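Local coordinates for major capsid protein (Paramecium bursaria Chlorella virus 1, PDB 5TIP) that self-assembles as trimers into the large icosahedral capsid of the virus and carries N-linked glycans added in the host cell, at residues T243-Q248 with S379-T384; A262-N267 with A412-A417; Y305-A310 with T346-Y351; L312-I317 with F325-G330; C385-T390 with E400-N405. One frame throughout, in Å; residues are numbered along the deposited sequence.

Interaction 1 (T243-Q248 with S379-T384); sequences TTQASQ and SLTYKT
Gln248 and Tyr382 bury the most surface here, with Thr384 and Gln245 next. The side chain of Gln248, extended beyond CG, brings its amide to the edge of the Tyr382 ring, the two planes 51° apart. OE1 lies in the ring plane, and Tyr382 OH donates to it; the modelled OH to OE1 separation of 2.4 Å is doubtfully short. NE2 of Gln248 turns instead to Thr237 O. Tyrosine suits the place because its ring packs against Phe265 while its hydroxyl meets an amide. Tyr382 N donates to Ala246 O at 2.9 Å, and Tyr382 O accepts from Gln245 NE2 at 3.2 Å, the donor lying above the carbonyl plane. That same NE2 also serves Asp313. CG of Gln245 rests 3.2 Å from Thr384 OG1, and a water links Thr384 OG1 to Gln245 OE1, weakly at the amide. Ladder bonds between Gln248 and Leu380 complete the antiparallel pairing. Side-chain amides thus supplement the backbone pairing, at Tyr382 O and, if the short contact is real, at the phenol.

Interaction 2 (A262-N267 with A412-A417); sequences AWNFNN and ALNIYA
Leu413 and Phe265 meet on the inner face of an antiparallel strand pair in the second jelly roll of this double jelly-roll capsid protein. CD1 of Leu413 sits over the Phe265 ring as a CH-pi contact, 4.0 Å from the centroid. Leu413 holds its CG anti to the backbone N (chi1 168°), which lays its branches alongside the phenylalanine, and CD1 also touches Trp263 CD1. Ile415 CG1 packs on Trp263 CB. These apolar residues suit the face because it looks into the sandwich, where Leu378 and Leu380 of strand 376-387 cover it.

Ala262, Asn264, Asn266, Ala412, Asn414 and Tyr416 occupy the other face; the first two and last two of these touch helix 109-119 from the N-terminal half of the chain. Backbone bonds run in pairs from Ala262 and Tyr416 to Asn266 and Ala412. Polar side chains can be buried here because each finds partners: Asn414 OD1 accepts from Ser235, Asn266 ND2 donates to Gln273 O and Asn270 O, and Tyr416 OH bonds Asp110, its ring stacked on Phe232. Between the strands, Asn414 ND2 donates to Asn264 OD1 at 3.2 Å with a nearly straight N-H (168°), and that oxygen lies in the plane of the Asn414 amide.

Interaction 3 (Y305-A310 with T346-Y351); sequences YNEQLA and TPAGVY
With CG anti to its carbonyl carbon (chi1 -66°), Tyr305 swings its ring back beside Pro347, placing CD1 3.5 Å from Pro347 CA and turning a ring edge to Thr346 O. Pro347 begins a type II beta turn that ends at Val350, and the segment it meets carries an Asx turn, Asn306 OD1 accepting from Gln308 N, ahead of a short 3-10 stretch. The rigid proline ring offers the tyrosine a compact apolar surface, and Gly349 takes the positive phi (95°) that the turn's third position needs. Ala348, at the second position, points its methyl at the other segment: CB lies 3.4 Å from Asn306 O and also touches Ala310 CB, a fit that small side chains allow.

No direct hydrogen bond spans the contact, but two waters do. One lies 2.8 Å from Glu307 OE1 and 3.0 Å from Gly349 N, donating to the acid and accepting from the amide. The other joins Glu307 OE2 to Tyr351 OH, at a doubtfully short distance from the phenol. OE2 also makes a salt bridge with Lys383. A neighbouring subunit borders this site, its Tyr126 meeting Tyr305 edge-to-face and its Arg130 bonding Thr346 O. Tyr351 OH lies 3.4 Å from Ala310 CB.

Interaction 4 (L312-I317 with F325-G330); sequences LDSAKI and FATRKG
Ala315 and Arg328 exchange two antiparallel backbone hydrogen bonds, Ala315 N to Arg328 O at 2.9 Å and Arg328 N to Ala315 O at 3.1 Å, while Gly330 N reaches Asp313 O from well above its carbonyl plane. Phe325 lends the largest surface: its ring crosses Ile317, CZ lying 3.6 Å from Ile317 CG1 and a face turned to Ile317 N, in keeping with two apolar residues in a buried place. Nearer solvent, Thr327 receives the flank of Lys316, its OG1 3.2 Å from Lys316 CD, and the extended lysine carries NZ on to Asp323. Lys329 bends at chi2 (-65°) to run alongside Asp313, making a long, weak salt bridge from NZ to OD1 at 3.5 Å. Arg328 instead leaves the hairpin for Glu72 and Trp204 of a neighbouring subunit. Lacking a side chain, Gly330 can lie close to Leu312 O. The strands form a beta hairpin; on its other edge strand 312-319 has a classic beta bulge, where Asp313 and Ser314 both face Thr381 of strand 376-387.

Interaction 5 (C385-T390 with E400-N405); sequences CSIDAT and ETVTAN. With BGC (beta-D-glucopyranose), chain H; BGC (beta-D-glucopyranose), chain G; GLA (alpha-D-galactopyranose), chain E.
Val402 meets Ile387 almost at a right angle, CG2 lying 3.6 Å from Ile387 CD1, while its CG1 touches Ser386 OG; branched apolar chains fill this junction closely. Thr403 follows, its O accepting from Ile387 N at 3.0 Å and its CG2 packing on Cys385 SG. The Thr403 hydroxyl goes to Gln308 O, a chi1 of -177° carrying OG1 away from the residue's own N. Ala404 is small enough for its CB to pack on Ala389 CB at 3.7 Å. Asn405 N donates to Ile387 O at 2.8 Å, and its ND2 is bonded covalently to glucose C1, making it a glycosylated asparagine. Asp388 and Thr390 border that sugar: Asp388 OD1 accepts from Thr390 N, an Asx turn, and also from Thr390 OG1, to which a galactose O3 donates. A second glucose accepts from Asp388 N through O6 at 3.0 Å. One parallel bridge, Ile387 with Ala404, joins strand 402-404 to the end of strand 376-387, though residues 385-387 and 402-404 run 76° apart; helix 392-395 completes the beta-alpha-beta unit.

In the fold
From the N terminus, residues 243-248 open interaction 1 and 262-267 open interaction 2. Residues 305-310 then open interaction 3, inside which the hairpin of interaction 4 lies. Interaction 3 closes at 346-351 and interaction 1 at 379-384. Interaction 5 follows in series, at 385-390 with 400-405, before 412-417 closes interaction 2, so interactions 1 and 2 cross while interactions 3, 4 and 5 nest within interaction 2; interactions 3 and 4 also lie within interaction 1. Strand 376-387 serves both interactions 1 and 5 and pairs with strand 312-319 of interaction 4. Interactions 2 and 3 meet along strands 257-266 and 350-354 of the other sheet, and Phe265 and Leu413 pack on Leu380, joining the sheets.

Interaction 1 (T243-Q248 with S379-T384)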
# COMPACT_ATOMS: atom_id res chain seq x y z
N THR A 243 6.31 -41.06 3.46
CA THR A 243 7.23 -41.87 4.25
C THR A 243 8.67 -41.38 4.21
O THR A 243 9.44 -41.72 5.11
CB THR A 243 7.20 -43.33 3.79
OG1 THR A 243 7.24 -43.39 2.36
CG2 THR A 243 5.94 -44.02 4.29
N THR A 244 9.05 -40.59 3.21
CA THR A 244 10.41 -40.07 3.09
C THR A 244 10.36 -38.71 2.41
O THR A 244 9.29 -38.21 2.05
CB THR A 244 11.30 -41.05 2.32
OG1 THR A 244 12.64 -40.55 2.29
CG2 THR A 244 10.79 -41.22 0.90
N GLN A 245 11.53 -38.11 2.23
CA GLN A 245 11.66 -36.84 1.53
C GLN A 245 12.04 -37.13 0.08
O GLN A 245 13.19 -37.47 -0.22
CB GLN A 245 12.70 -35.95 2.21
CG GLN A 245 12.37 -35.60 3.65
CD GLN A 245 13.16 -34.40 4.15
OE1 GLN A 245 13.81 -34.46 5.20
NE2 GLN A 245 13.09 -33.30 3.42
N ALA A 246 11.07 -37.00 -0.81
CA ALA A 246 11.33 -37.20 -2.22
C ALA A 246 12.04 -35.99 -2.82
O ALA A 246 11.98 -34.88 -2.28
CB ALA A 246 10.04 -37.49 -2.98
N SER A 247 12.72 -36.21 -3.94
CA SER A 247 13.44 -35.16 -4.64
C SER A 247 13.18 -35.28 -6.14
O SER A 247 12.88 -36.37 -6.64
CB SER A 247 14.94 -35.21 -4.35
OG SER A 247 15.49 -36.45 -4.74
N GLN A 248 13.31 -34.16 -6.84
CA GLN A 248 13.09 -34.15 -8.28
C GLN A 248 14.03 -33.15 -8.94
O GLN A 248 14.51 -32.21 -8.31
CB GLN A 248 11.63 -33.80 -8.61
CG GLN A 248 10.66 -34.97 -8.48
CD GLN A 248 9.26 -34.61 -8.93
OE1 GLN A 248 8.66 -33.66 -8.42
NE2 GLN A 248 8.73 -35.36 -9.88
N SER A 379 15.99 -28.08 -8.95
CA SER A 379 16.15 -29.22 -8.06
C SER A 379 15.26 -29.02 -6.84
O SER A 379 15.41 -28.03 -6.11
CB SER A 379 17.61 -29.39 -7.65
OG SER A 379 17.78 -30.54 -6.83
N LEU A 380 14.34 -29.95 -6.61
CA LEU A 380 13.34 -29.83 -5.56
C LEU A 380 13.53 -30.93 -4.52
O LEU A 380 14.01 -32.02 -4.83
CB LEU A 380 11.92 -29.90 -6.13
CG LEU A 380 11.52 -28.84 -7.14
CD1 LEU A 380 10.12 -29.12 -7.67
CD2 LEU A 380 11.58 -27.45 -6.52
N THR A 381 13.14 -30.62 -3.29
CA THR A 381 13.09 -31.60 -2.21
C THR A 381 11.83 -31.33 -1.40
O THR A 381 11.62 -30.20 -0.94
CB THR A 381 14.33 -31.53 -1.31
OG1 THR A 381 15.49 -31.85 -2.08
CG2 THR A 381 14.21 -32.52 -0.16
N TYR A 382 11.01 -32.36 -1.22
CA TYR A 382 9.72 -32.21 -0.57
C TYR A 382 9.81 -32.59 0.90
O TYR A 382 10.68 -33.35 1.33
CB TYR A 382 8.66 -33.07 -1.27
CG TYR A 382 8.52 -32.77 -2.74
CD1 TYR A 382 7.83 -31.65 -3.17
CD2 TYR A 382 9.08 -33.60 -3.70
CE1 TYR A 382 7.70 -31.36 -4.51
CE2 TYR A 382 8.95 -33.32 -5.04
CZ TYR A 382 8.26 -32.20 -5.44
OH TYR A 382 8.13 -31.92 -6.78
N LYS A 383 8.88 -32.04 1.68
CA LYS A 383 8.76 -32.42 3.08
C LYS A 383 8.19 -33.83 3.19
O LYS A 383 7.63 -34.38 2.24
CB LYS A 383 7.87 -31.43 3.83
CG LYS A 383 8.33 -29.99 3.76
CD LYS A 383 7.35 -29.08 4.47
CE LYS A 383 7.75 -27.62 4.35
NZ LYS A 383 6.74 -26.72 4.98
N THR A 384 8.34 -34.41 4.37
CA THR A 384 7.74 -35.70 4.66
C THR A 384 6.29 -35.47 5.06
O THR A 384 6.02 -34.93 6.14
CB THR A 384 8.51 -36.43 5.76
OG1 THR A 384 9.87 -36.62 5.36
CG2 THR A 384 7.88 -37.78 6.04
O HOH W 1 8.28 -36.25 0.38
O HOH W 2 11.45 -34.58 6.70

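Interaction 2 (A262-N267 with A412-A417)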
# COMPACT_ATOMS: atom_id res chain seq x y z
N ALA A 262 8.36 -18.20 -11.29
CA ALA A 262 7.32 -18.38 -10.29
C ALA A 262 6.70 -19.76 -10.46
O ALA A 262 6.41 -20.17 -11.59
CB ALA A 262 6.24 -17.30 -10.39
N TRP A 263 6.51 -20.47 -9.36
CA TRP A 263 5.96 -21.82 -9.45
C TRP A 263 5.10 -22.12 -8.23
O TRP A 263 5.16 -21.43 -7.21
CB TRP A 263 7.08 -22.86 -9.61
CG TRP A 263 7.97 -23.05 -8.42
CD1 TRP A 263 7.88 -24.01 -7.46
CD2 TRP A 263 9.11 -22.25 -8.07
NE1 TRP A 263 8.88 -23.87 -6.54
CE2 TRP A 263 9.66 -22.80 -6.89
CE3 TRP A 263 9.73 -21.13 -8.64
CZ2 TRP A 263 10.78 -22.26 -6.26
CZ3 TRP A 263 10.84 -20.60 -8.02
CH2 TRP A 263 11.35 -21.16 -6.84
N ASN A 264 4.27 -23.15 -8.37
CA ASN A 264 3.41 -23.62 -7.29
C ASN A 264 3.15 -25.11 -7.46
O ASN A 264 3.32 -25.67 -8.55
CB ASN A 264 2.08 -22.85 -7.25
CG ASN A 264 1.25 -23.03 -8.51
OD1 ASN A 264 0.74 -24.12 -8.78
ND2 ASN A 264 1.08 -21.96 -9.27
N PHE A 265 2.74 -25.75 -6.37
CA PHE A 265 2.31 -27.14 -6.37
C PHE A 265 0.80 -27.15 -6.11
O PHE A 265 0.36 -26.80 -5.02
CB PHE A 265 3.06 -27.96 -5.32
CG PHE A 265 4.55 -27.92 -5.48
CD1 PHE A 265 5.20 -28.84 -6.28
CD2 PHE A 265 5.30 -26.96 -4.82
CE1 PHE A 265 6.57 -28.80 -6.43
CE2 PHE A 265 6.67 -26.92 -4.97
CZ PHE A 265 7.31 -27.84 -5.77
N ASN A 266 0.03 -27.56 -7.12
CA ASN A 266 -1.42 -27.45 -7.08
C ASN A 266 -2.06 -28.83 -7.12
O ASN A 266 -1.60 -29.73 -7.84
CB ASN A 266 -1.93 -26.62 -8.27
CG ASN A 266 -3.39 -26.85 -8.56
OD1 ASN A 266 -3.74 -27.47 -9.56
ND2 ASN A 266 -4.26 -26.36 -7.68
N ASN A 267 -3.12 -29.00 -6.33
CA ASN A 267 -3.98 -30.18 -6.44
C ASN A 267 -4.98 -29.91 -7.56
O ASN A 267 -5.89 -29.09 -7.39
CB ASN A 267 -4.69 -30.46 -5.12
CG ASN A 267 -5.63 -31.66 -5.21
OD1 ASN A 267 -5.54 -32.47 -6.13
ND2 ASN A 267 -6.53 -31.77 -4.24
N ALA A 412 0.42 -31.34 -9.36
CA ALA A 412 0.58 -30.49 -10.54
C ALA A 412 1.56 -29.37 -10.21
O ALA A 412 1.25 -28.48 -9.41
CB ALA A 412 -0.76 -29.94 -11.00
N LEU A 413 2.75 -29.42 -10.81
CA LEU A 413 3.77 -28.40 -10.64
C LEU A 413 3.72 -27.46 -11.84
O LEU A 413 4.05 -27.86 -12.96
CB LEU A 413 5.15 -29.03 -10.49
CG LEU A 413 6.35 -28.08 -10.58
CD1 LEU A 413 6.28 -27.02 -9.49
CD2 LEU A 413 7.66 -28.86 -10.48
N ASN A 414 3.30 -26.22 -11.60
CA ASN A 414 3.22 -25.20 -12.64
C ASN A 414 4.39 -24.24 -12.47
O ASN A 414 4.50 -23.58 -11.43
CB ASN A 414 1.89 -24.45 -12.57
CG ASN A 414 0.70 -25.37 -12.64
OD1 ASN A 414 0.32 -25.85 -13.71
ND2 ASN A 414 0.08 -25.63 -11.49
N ILE A 415 5.24 -24.15 -13.48
CA ILE A 415 6.41 -23.27 -13.46
C ILE A 415 6.21 -22.20 -14.52
O ILE A 415 5.98 -22.51 -15.70
CB ILE A 415 7.71 -24.05 -13.70
CG1 ILE A 415 7.82 -25.21 -12.72
CG2 ILE A 415 8.91 -23.13 -13.56
CD1 ILE A 415 9.02 -26.09 -12.95
N TYR A 416 6.29 -20.94 -14.10
CA TYR A 416 6.09 -19.80 -14.98
C TYR A 416 7.38 -19.00 -15.11
O TYR A 416 8.19 -18.95 -14.18
CB TYR A 416 4.96 -18.89 -14.48
CG TYR A 416 3.63 -19.59 -14.37
CD1 TYR A 416 2.82 -19.75 -15.49
CD2 TYR A 416 3.18 -20.10 -13.16
CE1 TYR A 416 1.60 -20.39 -15.40
CE2 TYR A 416 1.97 -20.74 -13.07
CZ TYR A 416 1.18 -20.88 -14.19
OH TYR A 416 -0.03 -21.52 -14.10
N ALA A 417 7.55 -18.38 -16.27
CA ALA A 417 8.69 -17.50 -16.52
C ALA A 417 8.20 -16.27 -17.25
O ALA A 417 7.43 -16.37 -18.22
CB ALA A 417 9.77 -18.21 -17.35

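Interaction 3 (Y305-A310 with T346-Y351)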
# COMPACT_ATOMS: atom_id res chain seq x y z
N TYR A 305 -1.63 -18.68 4.63
CA TYR A 305 -0.28 -18.21 4.86
C TYR A 305 0.53 -19.17 5.70
O TYR A 305 1.69 -18.89 6.01
CB TYR A 305 -0.30 -16.82 5.53
CG TYR A 305 -0.88 -15.74 4.64
CD1 TYR A 305 -0.18 -15.28 3.53
CD2 TYR A 305 -2.11 -15.17 4.92
CE1 TYR A 305 -0.69 -14.30 2.72
CE2 TYR A 305 -2.63 -14.18 4.11
CZ TYR A 305 -1.92 -13.75 3.01
OH TYR A 305 -2.43 -12.76 2.20
N ASN A 306 -0.05 -20.31 6.08
CA ASN A 306 0.61 -21.27 6.96
C ASN A 306 1.63 -22.06 6.15
O ASN A 306 1.27 -22.86 5.29
CB ASN A 306 -0.42 -22.19 7.59
CG ASN A 306 0.12 -22.91 8.80
OD1 ASN A 306 1.33 -23.07 8.96
ND2 ASN A 306 -0.78 -23.36 9.68
N GLU A 307 2.92 -21.82 6.43
CA GLU A 307 3.98 -22.55 5.75
C GLU A 307 3.94 -24.04 6.08
O GLU A 307 4.38 -24.86 5.27
CB GLU A 307 5.34 -21.94 6.10
CG GLU A 307 6.54 -22.75 5.64
CD GLU A 307 6.60 -22.92 4.13
OE1 GLU A 307 6.07 -22.05 3.41
OE2 GLU A 307 7.19 -23.92 3.68
N GLN A 308 3.41 -24.39 7.25
CA GLN A 308 3.34 -25.79 7.65
C GLN A 308 2.53 -26.63 6.66
O GLN A 308 2.74 -27.85 6.58
CB GLN A 308 2.74 -25.91 9.05
CG GLN A 308 2.87 -27.29 9.68
CD GLN A 308 4.28 -27.56 10.16
OE1 GLN A 308 4.74 -26.97 11.14
NE2 GLN A 308 4.99 -28.43 9.45
N LEU A 309 1.62 -26.02 5.92
CA LEU A 309 0.79 -26.72 4.94
C LEU A 309 1.37 -26.70 3.53
O LEU A 309 0.77 -27.29 2.63
CB LEU A 309 -0.62 -26.13 4.93
CG LEU A 309 -1.38 -26.16 6.26
CD1 LEU A 309 -2.76 -25.54 6.11
CD2 LEU A 309 -1.49 -27.58 6.79
N ALA A 310 2.51 -26.04 3.32
CA ALA A 310 3.19 -26.10 2.03
C ALA A 310 4.02 -27.37 1.94
O ALA A 310 4.38 -27.98 2.95
CB ALA A 310 4.06 -24.86 1.83
N THR A 346 2.82 -12.99 0.20
CA THR A 346 2.48 -14.07 -0.71
C THR A 346 1.99 -15.27 0.08
O THR A 346 2.67 -15.71 1.02
CB THR A 346 3.70 -14.47 -1.56
OG1 THR A 346 4.07 -13.37 -2.40
CG2 THR A 346 3.38 -15.67 -2.42
N PRO A 347 0.82 -15.81 -0.25
CA PRO A 347 0.32 -16.99 0.48
C PRO A 347 1.24 -18.18 0.28
O PRO A 347 1.97 -18.29 -0.71
CB PRO A 347 -1.06 -17.23 -0.14
CG PRO A 347 -0.99 -16.59 -1.49
CD PRO A 347 -0.11 -15.39 -1.31
N ALA A 348 1.20 -19.09 1.26
CA ALA A 348 2.03 -20.28 1.20
C ALA A 348 1.69 -21.11 -0.03
O ALA A 348 0.54 -21.14 -0.49
CB ALA A 348 1.85 -21.12 2.47
N GLY A 349 2.70 -21.79 -0.57
CA GLY A 349 2.53 -22.60 -1.75
C GLY A 349 2.86 -21.92 -3.05
O GLY A 349 2.87 -22.59 -4.10
N VAL A 350 3.13 -20.62 -3.04
CA VAL A 350 3.55 -19.88 -4.22
C VAL A 350 4.98 -19.41 -3.99
O VAL A 350 5.29 -18.82 -2.95
CB VAL A 350 2.62 -18.68 -4.50
CG1 VAL A 350 3.05 -17.97 -5.76
CG2 VAL A 350 1.18 -19.15 -4.61
N TYR A 351 5.85 -19.68 -4.96
CA TYR A 351 7.28 -19.45 -4.80
C TYR A 351 7.80 -18.58 -5.94
O TYR A 351 7.24 -18.57 -7.04
CB TYR A 351 8.05 -20.77 -4.75
CG TYR A 351 7.49 -21.75 -3.74
CD1 TYR A 351 7.91 -21.72 -2.41
CD2 TYR A 351 6.54 -22.69 -4.11
CE1 TYR A 351 7.39 -22.61 -1.49
CE2 TYR A 351 6.03 -23.58 -3.19
CZ TYR A 351 6.46 -23.54 -1.89
OH TYR A 351 5.95 -24.42 -0.97
O HOH W 3 7.35 -24.76 0.99
O HOH W 4 5.32 -21.52 0.81

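Interaction 4 (L312-I317 with F325-G330)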
# COMPACT_ATOMS: atom_id res chain seq x y z
N LEU A 312 6.90 -27.92 -0.31
CA LEU A 312 8.29 -27.81 -0.72
C LEU A 312 9.18 -27.58 0.50
O LEU A 312 8.96 -26.64 1.27
CB LEU A 312 8.48 -26.68 -1.73
CG LEU A 312 9.89 -26.55 -2.31
CD1 LEU A 312 10.33 -27.83 -3.01
CD2 LEU A 312 9.99 -25.35 -3.25
N ASP A 313 10.18 -28.44 0.68
CA ASP A 313 11.13 -28.30 1.78
C ASP A 313 12.31 -27.41 1.41
O ASP A 313 12.64 -26.48 2.14
CB ASP A 313 11.64 -29.67 2.24
CG ASP A 313 12.68 -29.56 3.33
OD1 ASP A 313 12.43 -28.84 4.32
OD2 ASP A 313 13.75 -30.19 3.20
N SER A 314 12.96 -27.70 0.29
CA SER A 314 14.10 -26.91 -0.15
C SER A 314 14.15 -26.92 -1.67
O SER A 314 13.53 -27.76 -2.33
CB SER A 314 15.41 -27.43 0.44
OG SER A 314 15.68 -28.75 0.01
N ALA A 315 14.91 -25.98 -2.23
CA ALA A 315 15.02 -25.89 -3.68
C ALA A 315 16.28 -25.13 -4.07
O ALA A 315 16.79 -24.31 -3.31
CB ALA A 315 13.79 -25.20 -4.29
N LYS A 316 16.77 -25.43 -5.27
CA LYS A 316 17.87 -24.70 -5.87
C LYS A 316 17.77 -24.87 -7.38
O LYS A 316 17.13 -25.79 -7.88
CB LYS A 316 19.24 -25.18 -5.37
CG LYS A 316 19.65 -26.55 -5.90
CD LYS A 316 21.05 -26.94 -5.45
CE LYS A 316 21.40 -28.35 -5.88
NZ LYS A 316 22.73 -28.77 -5.38
N ILE A 317 18.42 -23.95 -8.10
CA ILE A 317 18.45 -23.98 -9.55
C ILE A 317 19.86 -24.33 -9.99
O ILE A 317 20.84 -23.79 -9.45
CB ILE A 317 18.00 -22.64 -10.16
CG1 ILE A 317 16.57 -22.31 -9.72
CG2 ILE A 317 18.09 -22.67 -11.67
CD1 ILE A 317 16.09 -20.95 -10.19
N PHE A 325 22.68 -21.06 -7.31
CA PHE A 325 22.75 -20.56 -5.94
C PHE A 325 22.62 -21.75 -5.00
O PHE A 325 22.18 -22.83 -5.40
CB PHE A 325 21.68 -19.51 -5.66
CG PHE A 325 20.29 -19.92 -6.05
CD1 PHE A 325 19.48 -20.61 -5.15
CD2 PHE A 325 19.78 -19.62 -7.30
CE1 PHE A 325 18.20 -20.99 -5.51
CE2 PHE A 325 18.50 -20.00 -7.66
CZ PHE A 325 17.71 -20.68 -6.76
N ALA A 326 23.02 -21.53 -3.75
CA ALA A 326 22.95 -22.58 -2.75
C ALA A 326 21.50 -22.89 -2.38
O ALA A 326 20.61 -22.04 -2.51
CB ALA A 326 23.74 -22.18 -1.50
N THR A 327 21.28 -24.11 -1.91
CA THR A 327 19.93 -24.56 -1.59
C THR A 327 19.33 -23.75 -0.46
O THR A 327 19.97 -23.54 0.58
CB THR A 327 19.95 -26.04 -1.22
OG1 THR A 327 20.53 -26.80 -2.28
CG2 THR A 327 18.55 -26.55 -0.96
N ARG A 328 18.10 -23.28 -0.66
CA ARG A 328 17.35 -22.57 0.36
C ARG A 328 16.03 -23.29 0.61
O ARG A 328 15.54 -24.04 -0.23
CB ARG A 328 17.08 -21.11 -0.05
CG ARG A 328 18.31 -20.32 -0.44
CD ARG A 328 19.25 -20.15 0.74
NE ARG A 328 18.73 -19.22 1.75
CZ ARG A 328 18.91 -17.91 1.72
NH1 ARG A 328 19.61 -17.35 0.74
NH2 ARG A 328 18.40 -17.15 2.68
N LYS A 329 15.45 -23.03 1.79
CA LYS A 329 14.19 -23.65 2.14
C LYS A 329 13.06 -23.09 1.29
O LYS A 329 13.18 -22.04 0.65
CB LYS A 329 13.89 -23.43 3.62
CG LYS A 329 14.85 -24.12 4.57
CD LYS A 329 14.76 -25.64 4.45
CE LYS A 329 15.64 -26.32 5.49
NZ LYS A 329 15.55 -27.80 5.42
N GLY A 330 11.93 -23.80 1.28
CA GLY A 330 10.77 -23.34 0.54
C GLY A 330 10.22 -22.03 1.06
O GLY A 330 9.70 -21.22 0.29

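Interaction 5 (C385-T390 with E400-N405)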
# COMPACT_ATOMS: atom_id res chain seq x y z
N CYS A 385 5.36 -35.87 4.20
CA CYS A 385 3.93 -35.66 4.44
C CYS A 385 3.42 -36.70 5.44
O CYS A 385 2.62 -37.58 5.12
CB CYS A 385 3.16 -35.71 3.12
SG CYS A 385 3.92 -34.74 1.80
N SER A 386 3.91 -36.58 6.67
CA SER A 386 3.65 -37.57 7.70
C SER A 386 2.72 -37.08 8.81
O SER A 386 2.35 -37.88 9.67
CB SER A 386 4.97 -38.04 8.33
OG SER A 386 5.68 -36.94 8.89
N ILE A 387 2.34 -35.81 8.81
CA ILE A 387 1.49 -35.27 9.86
C ILE A 387 0.05 -35.67 9.61
O ILE A 387 -0.43 -35.66 8.47
CB ILE A 387 1.62 -33.74 9.94
CG1 ILE A 387 3.09 -33.32 10.10
CG2 ILE A 387 0.79 -33.20 11.10
CD1 ILE A 387 3.26 -31.83 10.12
N ASP A 388 -0.66 -36.04 10.68
CA ASP A 388 -2.08 -36.33 10.58
C ASP A 388 -2.82 -35.03 10.32
O ASP A 388 -2.83 -34.14 11.18
CB ASP A 388 -2.58 -37.00 11.86
CG ASP A 388 -4.06 -37.34 11.82
OD1 ASP A 388 -4.74 -37.05 10.81
OD2 ASP A 388 -4.56 -37.89 12.82
N ALA A 389 -3.43 -34.91 9.15
CA ALA A 389 -4.09 -33.66 8.77
C ALA A 389 -5.38 -33.43 9.53
O ALA A 389 -5.86 -32.29 9.58
CB ALA A 389 -4.36 -33.65 7.27
N THR A 390 -5.96 -34.46 10.13
CA THR A 390 -7.20 -34.32 10.87
C THR A 390 -6.98 -33.92 12.32
O THR A 390 -7.96 -33.66 13.03
CB THR A 390 -7.99 -35.64 10.85
OG1 THR A 390 -7.31 -36.61 11.65
CG2 THR A 390 -8.09 -36.15 9.42
N GLU A 400 9.88 -28.44 10.95
CA GLU A 400 10.01 -27.66 9.73
C GLU A 400 9.92 -28.50 8.46
O GLU A 400 9.38 -28.04 7.46
CB GLU A 400 11.33 -26.90 9.73
CG GLU A 400 11.54 -26.02 8.50
CD GLU A 400 12.97 -25.52 8.37
OE1 GLU A 400 13.84 -25.98 9.13
OE2 GLU A 400 13.21 -24.67 7.48
N THR A 401 10.42 -29.74 8.49
CA THR A 401 10.58 -30.53 7.28
C THR A 401 9.43 -31.51 7.05
O THR A 401 9.58 -32.45 6.27
CB THR A 401 11.91 -31.28 7.32
OG1 THR A 401 11.94 -32.16 8.45
CG2 THR A 401 13.07 -30.30 7.41
N VAL A 402 8.30 -31.31 7.73
CA VAL A 402 7.14 -32.18 7.56
C VAL A 402 5.90 -31.34 7.28
O VAL A 402 5.84 -30.15 7.59
CB VAL A 402 6.91 -33.08 8.80
CG1 VAL A 402 8.03 -34.10 8.93
CG2 VAL A 402 6.82 -32.23 10.06
N THR A 403 4.91 -31.99 6.67
CA THR A 403 3.63 -31.36 6.38
C THR A 403 2.53 -32.42 6.50
O THR A 403 2.80 -33.59 6.78
CB THR A 403 3.63 -30.71 5.00
OG1 THR A 403 2.38 -30.05 4.78
CG2 THR A 403 3.84 -31.75 3.91
N ALA A 404 1.29 -31.99 6.29
CA ALA A 404 0.15 -32.88 6.42
C ALA A 404 0.18 -33.96 5.35
O ALA A 404 0.68 -33.76 4.24
CB ALA A 404 -1.15 -32.10 6.33
N ASN A 405 -0.36 -35.13 5.69
CA ASN A 405 -0.37 -36.25 4.76
C ASN A 405 -1.23 -35.97 3.53
O ASN A 405 -1.10 -36.67 2.52
CB ASN A 405 -0.86 -37.52 5.45
CG ASN A 405 -2.35 -37.50 5.73
OD1 ASN A 405 -2.93 -36.46 6.04
ND2 ASN A 405 -2.99 -38.65 5.57
C2 BGC H . -4.95 -39.62 4.75
C3 BGC H . -6.43 -39.91 4.98
C4 BGC H . -6.70 -40.12 6.46
C5 BGC H . -6.05 -39.04 7.31
C6 BGC H . -6.24 -39.34 8.79
C1 BGC H . -4.43 -38.54 5.70
O2 BGC H . -4.76 -39.19 3.39
O3 BGC H . -6.84 -41.10 4.30
O4 BGC H . -8.11 -40.12 6.69
O5 BGC H . -4.67 -38.92 7.04
O6 BGC H . -5.59 -40.58 9.12
C2 BGC G . 3.35 -33.95 15.84
C3 BGC G . 3.37 -35.34 16.45
C4 BGC G . 2.54 -36.28 15.59
C5 BGC G . 3.03 -36.25 14.15
C6 BGC G . 2.20 -37.17 13.27
C1 BGC G . 3.73 -33.98 14.36
O2 BGC G . 4.26 -33.11 16.55
O3 BGC G . 2.78 -35.29 17.75
O4 BGC G . 2.64 -37.62 16.10
O5 BGC G . 2.94 -34.92 13.64
O6 BGC G . 0.86 -36.68 13.19
C1 GLA E . -12.39 -38.82 14.24
C2 GLA E . -10.92 -39.21 14.11
C3 GLA E . -10.21 -38.26 13.16
C4 GLA E . -10.94 -38.20 11.83
C5 GLA E . -12.39 -37.81 12.07
C6 GLA E . -13.16 -37.79 10.76
O2 GLA E . -10.28 -39.14 15.39
O3 GLA E . -8.86 -38.70 12.96
O4 GLA E . -10.87 -39.48 11.17
O5 GLA E . -13.00 -38.74 12.96
O6 GLA E . -14.52 -37.45 11.04